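Side-chain contacts in oxidoreductase, iron/ascorbate family (PDB 3ON7), which probably acts as an iron(II)- and 2-oxoglutarate-dependent oxygenase that forms ethylene from 2-oxoglutarate and oxidises L-arginine: residues R263-A266 / D267-L270; E220-D223 / G224-S228. All blocks are in the same frame, centred on the assembly; numbering follows the deposited sequence.

Contact 1. Residues R263-A266 / D267-L270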
ATOM      1  N   ARG B 263       1.756 -24.696  -4.075  1.00 25.39           N
ATOM      2  CA  ARG B 263       0.886 -23.614  -4.562  1.00 26.07           C
ATOM      3  C   ARG B 263       1.264 -22.221  -4.081  1.00 24.33           C
ATOM      4  O   ARG B 263       1.019 -21.248  -4.790  1.00 23.47           O
ATOM      5  CB  ARG B 263      -0.571 -23.873  -4.161  1.00 26.99           C
ATOM      6  CG  ARG B 263      -1.232 -25.066  -4.848  1.00 34.28           C
ATOM      7  CD  ARG B 263      -2.632 -25.367  -4.255  1.00 38.90           C
ATOM      8  NE  ARG B 263      -3.520 -24.192  -4.266  1.00 46.70           N
ATOM      9  CZ  ARG B 263      -4.817 -24.205  -3.932  1.00 47.52           C
ATOM     10  NH1 ARG B 263      -5.419 -25.340  -3.561  1.00 49.37           N
ATOM     11  NH2 ARG B 263      -5.523 -23.070  -3.980  1.00 39.28           N
ATOM     12  N   TYR B 264       1.847 -22.122  -2.889  1.00 20.94           N
ATOM     13  CA  TYR B 264       2.150 -20.835  -2.295  1.00 21.78           C
ATOM     14  C   TYR B 264       3.482 -20.718  -1.565  1.00 21.29           C
ATOM     15  O   TYR B 264       3.928 -21.637  -0.889  1.00 20.95           O
ATOM     16  CB  TYR B 264       1.083 -20.488  -1.247  1.00 22.00           C
ATOM     17  CG  TYR B 264      -0.361 -20.468  -1.703  1.00 20.72           C
ATOM     18  CD1 TYR B 264      -0.895 -19.348  -2.335  1.00 26.37           C
ATOM     19  CD2 TYR B 264      -1.214 -21.529  -1.421  1.00 22.25           C
ATOM     20  CE1 TYR B 264      -2.242 -19.311  -2.703  1.00 26.77           C
ATOM     21  CE2 TYR B 264      -2.549 -21.498  -1.770  1.00 24.45           C
ATOM     22  CZ  TYR B 264      -3.062 -20.386  -2.417  1.00 29.51           C
ATOM     23  OH  TYR B 264      -4.385 -20.356  -2.794  1.00 34.85           O
ATOM     24  N   THR B 265       4.068 -19.530  -1.656  1.00 22.49           N
ATOM     25  CA  THR B 265       4.980 -19.029  -0.639  1.00 20.35           C
ATOM     26  C   THR B 265       4.153 -18.206   0.361  1.00 19.77           C
ATOM     27  O   THR B 265       2.970 -17.930   0.130  1.00 18.80           O
ATOM     28  CB  THR B 265       6.028 -18.109  -1.247  1.00 20.66           C
ATOM     29  OG1 THR B 265       5.356 -17.033  -1.897  1.00 23.47           O
ATOM     30  CG2 THR B 265       6.897 -18.853  -2.251  1.00 14.80           C
ATOM     31  N   ALA B 266       4.757 -17.804   1.471  1.00 19.65           N
ATOM     32  CA  ALA B 266       4.012 -17.017   2.471  1.00 18.92           C
ATOM     33  C   ALA B 266       3.595 -15.680   1.836  1.00 19.89           C
ATOM     34  O   ALA B 266       2.464 -15.209   2.015  1.00 19.23           O
ATOM     35  CB  ALA B 266       4.844 -16.793   3.718  1.00 15.44           C
ATOM     36  N   ASP B 267       4.511 -15.100   1.071  1.00 18.38           N
ATOM     37  CA  ASP B 267       4.259 -13.866   0.350  1.00 18.27           C
ATOM     38  C   ASP B 267       3.113 -14.013  -0.669  1.00 19.06           C
ATOM     39  O   ASP B 267       2.218 -13.195  -0.701  1.00 19.57           O
ATOM     40  CB  ASP B 267       5.551 -13.432  -0.354  1.00 18.55           C
ATOM     41  CG  ASP B 267       5.504 -11.989  -0.852  1.00 20.97           C
ATOM     42  OD1 ASP B 267       5.345 -11.051  -0.047  1.00 22.17           O
ATOM     43  OD2 ASP B 267       5.652 -11.799  -2.068  1.00 21.60           O
ATOM     44  N   SER B 268       3.131 -15.051  -1.499  1.00 19.06           N
ATOM     45  CA  SER B 268       2.077 -15.208  -2.499  1.00 18.41           C
ATOM     46  C   SER B 268       0.767 -15.592  -1.848  1.00 16.78           C
ATOM     47  O   SER B 268      -0.294 -15.330  -2.404  1.00 17.47           O
ATOM     48  CB  SER B 268       2.469 -16.232  -3.593  1.00 19.59           C
ATOM     49  OG  SER B 268       2.424 -17.573  -3.106  1.00 20.90           O
ATOM     50  N   TYR B 269       0.826 -16.229  -0.682  1.00 16.81           N
ATOM     51  CA  TYR B 269      -0.379 -16.570   0.052  1.00 17.93           C
ATOM     52  C   TYR B 269      -1.051 -15.298   0.567  1.00 18.86           C
ATOM     53  O   TYR B 269      -2.259 -15.140   0.456  1.00 19.36           O
ATOM     54  CB  TYR B 269      -0.055 -17.500   1.221  1.00 19.12           C
ATOM     55  CG  TYR B 269      -1.273 -18.077   1.903  1.00 17.03           C
ATOM     56  CD1 TYR B 269      -1.884 -19.216   1.424  1.00 19.13           C
ATOM     57  CD2 TYR B 269      -1.820 -17.470   3.017  1.00 19.80           C
ATOM     58  CE1 TYR B 269      -3.001 -19.749   2.054  1.00 19.12           C
ATOM     59  CE2 TYR B 269      -2.935 -17.987   3.639  1.00 18.76           C
ATOM     60  CZ  TYR B 269      -3.527 -19.125   3.153  1.00 23.28           C
ATOM     61  OH  TYR B 269      -4.648 -19.644   3.779  1.00 24.97           O
ATOM     62  N   LEU B 270      -0.267 -14.372   1.109  1.00 20.38           N
ATOM     63  CA  LEU B 270      -0.824 -13.104   1.581  1.00 20.32           C
ATOM     64  C   LEU B 270      -1.395 -12.298   0.384  1.00 22.26           C
ATOM     65  O   LEU B 270      -2.540 -11.821   0.430  1.00 22.53           O
ATOM     66  CB  LEU B 270       0.240 -12.302   2.275  1.00 19.42           C
ATOM     67  CG  LEU B 270      -0.197 -10.970   2.882  1.00 20.94           C
ATOM     68  CD1 LEU B 270      -1.245 -11.213   3.971  1.00 16.31           C
ATOM     69  CD2 LEU B 270       1.069 -10.267   3.443  1.00 15.07           C
TER
HETATM   70  O   HOH W   1       1.271 -18.603  -5.550  1.00 20.66           O
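Tyr-269 drives the edge of its ring onto the face of Tyr-264, its CD1 standing 3.6 Å above the plane and over the ring centre. The stack is T-shaped, with centroids 5.0 Å apart and planes at 81°. Tyr-269 gets there because its CG lies anti to its own backbone N (chi1 -171°), which carries the ring back toward the residues before the helix. Tyrosine suits the buried position 264: its ring offers a broad apolar surface, which also packs on Glu-220, and its OH takes a weak hydrogen bond from Arg-263 NH2. This is the close-packed side, where Tyr-269 and Ala-266 rest on Met-217; the small methyl of Ala-266 fits against Pro-254 as well.

The first turn of helix 266-277 is closed by a capping box. Thr-265, the N-cap, accepts from Ser-268 N at OG1 (3.0 Å, 163°), taking a first-turn N-H that lacks a helical carbonyl; Ser-268 OG reaches back to accept from Thr-265 N at 2.9 Å, a more bent bond. On the looser side a water donates to Arg-263 O and also hydrogen-bonds Ser-268 OG (2.9 Å), bridging loop and helix. The carboxylate of buried Asp-267 enters a subunit interface, where OD2 accepts from Arg-63 N of the third subunit and OD1 weakly from its Glu-64 N, while Arg-263 NE forms a salt bridge with Asp-85 of the second subunit.

Contact 2. Residues E220-D223 / G224-S228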
ATOM      1  N   GLU B 220      -1.744 -24.673   5.645  1.00 23.50           N
ATOM      2  CA  GLU B 220      -1.301 -24.850   4.267  1.00 23.76           C
ATOM      3  C   GLU B 220      -0.017 -25.670   4.200  1.00 24.76           C
ATOM      4  O   GLU B 220       0.094 -26.545   3.354  1.00 23.86           O
ATOM      5  CB  GLU B 220      -1.074 -23.490   3.603  1.00 23.49           C
ATOM      6  CG  GLU B 220      -0.592 -23.557   2.159  1.00 26.50           C
ATOM      7  CD  GLU B 220      -1.614 -24.151   1.199  1.00 26.38           C
ATOM      8  OE1 GLU B 220      -2.827 -24.219   1.512  1.00 30.02           O
ATOM      9  OE2 GLU B 220      -1.199 -24.534   0.106  1.00 26.32           O
ATOM     10  N   ALA B 221       0.951 -25.382   5.082  1.00 23.27           N
ATOM     11  CA  ALA B 221       2.233 -26.091   5.050  1.00 24.08           C
ATOM     12  C   ALA B 221       2.095 -27.576   5.371  1.00 26.07           C
ATOM     13  O   ALA B 221       2.868 -28.390   4.870  1.00 28.30           O
ATOM     14  CB  ALA B 221       3.238 -25.449   5.981  1.00 22.27           C
ATOM     15  N   SER B 222       1.100 -27.919   6.177  1.00 26.40           N
ATOM     16  CA  SER B 222       0.896 -29.282   6.651  1.00 26.89           C
ATOM     17  C   SER B 222      -0.264 -29.959   5.944  1.00 27.76           C
ATOM     18  O   SER B 222      -0.757 -30.985   6.414  1.00 28.23           O
ATOM     19  CB  SER B 222       0.599 -29.257   8.149  1.00 27.19           C
ATOM     20  OG  SER B 222      -0.648 -28.633   8.380  1.00 23.55           O
ATOM     21  N   ASP B 223      -0.690 -29.394   4.815  1.00 28.46           N
ATOM     22  CA  ASP B 223      -1.785 -29.944   4.025  1.00 30.11           C
ATOM     23  C   ASP B 223      -3.010 -30.295   4.867  1.00 28.60           C
ATOM     24  O   ASP B 223      -3.566 -31.379   4.735  1.00 28.90           O
ATOM     25  CB  ASP B 223      -1.318 -31.180   3.237  1.00 33.14           C
ATOM     26  CG  ASP B 223      -2.291 -31.566   2.119  1.00 39.24           C
ATOM     27  OD1 ASP B 223      -2.818 -30.649   1.440  1.00 44.95           O
ATOM     28  OD2 ASP B 223      -2.524 -32.781   1.924  1.00 44.27           O
ATOM     29  N   GLY B 224      -3.428 -29.384   5.739  1.00 26.52           N
ATOM     30  CA  GLY B 224      -4.662 -29.587   6.509  1.00 26.12           C
ATOM     31  C   GLY B 224      -4.538 -30.488   7.720  1.00 24.38           C
ATOM     32  O   GLY B 224      -5.489 -30.633   8.468  1.00 25.81           O
ATOM     33  N   TYR B 225      -3.371 -31.091   7.934  1.00 24.73           N
ATOM     34  CA  TYR B 225      -3.164 -31.968   9.088  1.00 23.86           C
ATOM     35  C   TYR B 225      -3.304 -31.199  10.394  1.00 23.49           C
ATOM     36  O   TYR B 225      -3.888 -31.714  11.342  1.00 22.67           O
ATOM     37  CB  TYR B 225      -1.807 -32.658   9.045  1.00 24.22           C
ATOM     38  CG  TYR B 225      -1.608 -33.683  10.152  1.00 21.82           C
ATOM     39  CD1 TYR B 225      -2.139 -34.970  10.050  1.00 30.91           C
ATOM     40  CD2 TYR B 225      -0.884 -33.368  11.295  1.00 28.11           C
ATOM     41  CE1 TYR B 225      -1.949 -35.926  11.067  1.00 28.57           C
ATOM     42  CE2 TYR B 225      -0.699 -34.304  12.320  1.00 30.16           C
ATOM     43  CZ  TYR B 225      -1.234 -35.577  12.198  1.00 28.44           C
ATOM     44  OH  TYR B 225      -1.044 -36.487  13.206  1.00 29.46           O
ATOM     45  N   PHE B 226      -2.769 -29.975  10.434  1.00 23.31           N
ATOM     46  CA  PHE B 226      -2.992 -29.071  11.555  1.00 24.08           C
ATOM     47  C   PHE B 226      -3.994 -28.010  11.137  1.00 23.45           C
ATOM     48  O   PHE B 226      -3.703 -27.210  10.265  1.00 23.19           O
ATOM     49  CB  PHE B 226      -1.679 -28.422  12.002  1.00 23.70           C
ATOM     50  CG  PHE B 226      -0.729 -29.385  12.654  1.00 24.14           C
ATOM     51  CD1 PHE B 226      -1.046 -29.971  13.873  1.00 27.31           C
ATOM     52  CD2 PHE B 226       0.464 -29.728  12.049  1.00 25.00           C
ATOM     53  CE1 PHE B 226      -0.185 -30.871  14.479  1.00 27.30           C
ATOM     54  CE2 PHE B 226       1.333 -30.637  12.648  1.00 26.46           C
ATOM     55  CZ  PHE B 226       1.010 -31.202  13.867  1.00 27.89           C
ATOM     56  N   PRO B 227      -5.186 -27.998  11.752  1.00 22.32           N
ATOM     57  CA  PRO B 227      -6.195 -27.040  11.309  1.00 22.37           C
ATOM     58  C   PRO B 227      -6.003 -25.632  11.884  1.00 21.30           C
ATOM     59  O   PRO B 227      -5.642 -25.497  13.059  1.00 21.44           O
ATOM     60  CB  PRO B 227      -7.496 -27.665  11.801  1.00 23.59           C
ATOM     61  CG  PRO B 227      -7.083 -28.422  13.050  1.00 24.90           C
ATOM     62  CD  PRO B 227      -5.732 -28.976  12.701  1.00 23.70           C
ATOM     63  N   SER B 228      -6.231 -24.613  11.050  1.00 19.90           N
ATOM     64  CA  SER B 228      -6.371 -23.231  11.509  1.00 22.06           C
ATOM     65  C   SER B 228      -7.823 -23.009  11.856  1.00 22.94           C
ATOM     66  O   SER B 228      -8.673 -22.998  10.979  1.00 22.65           O
ATOM     67  CB  SER B 228      -5.970 -22.240  10.427  1.00 22.16           C
ATOM     68  OG  SER B 228      -6.209 -20.901  10.857  1.00 24.45           O
TER
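Ser-222 CB meets the ring of Phe-226 obliquely, 3.9 Å from its CD2. One face of that ring takes Tyr-225 CD2, 3.7 Å above the plane and above its centre, while Phe-226 CD2 lies in plane at the edge of the Tyr-225 ring. Different first torsions bring the edge of Tyr-225 over the face of Phe-226: Tyr-225 has CG anti to its backbone N (chi1 -174°), whereas Phe-226 has CG anti to its carbonyl carbon.

Ser-222 holds the bend together. Its OG accepts from Phe-226 N at 3.2 Å in a nearly straight bond (164°), and the same hydroxyl also hydrogen-bonds Leu-218 O, one turn back in the helix; serine suits this buried place because one small group can serve both partners. Ser-222 O receives Tyr-225 N at 3.0 Å, with the donor well above the carbonyl plane, and so closes a type I' beta turn from Ser-222 to Tyr-225. Both central residues, Asp-223 and Gly-224, have positive phi, which glycine accepts readily and which aspartate is among the other residues to tolerate. Asp-223 is also the C-prime residue of a Schellman motif: Gly-224 N reaches back to Gln-219 O and Asp-223 N to Glu-220 O. Asp-223 is exposed, where a charged side chain is at home, and touches Lys-135.

The motif ends helix 216-221 and starts the loop to strand 231-234. Phe-226 packs on Val-19 and Arg-23 of helix 14-25, and Tyr-225 spans from Arg-23 to Ile-132 of helix 130-133.

How the contacts relate
Contact 2 comes first along the chain, at the C-terminal end of helix 216-221; contact 1 follows strands 231-234 and 245-252 and opens helix 266-277. One therefore ends a helix and the other begins one, their centres about 14 Å apart on the same side of the chain's centre. They meet directly where Tyr-264 CD2 packs 3.4 Å from Glu-220 OE2, and that carboxylate also hydrogen-bonds Ser-261 in the loop leading to contact 1. Helix 216-221, whose end forms contact 2, also packs against Tyr-264, Ala-266 and Tyr-269 of contact 1. Contact 1 extends outward to two other subunits, whereas contact 2 is touched by no other chain and joins helices within its own subunit.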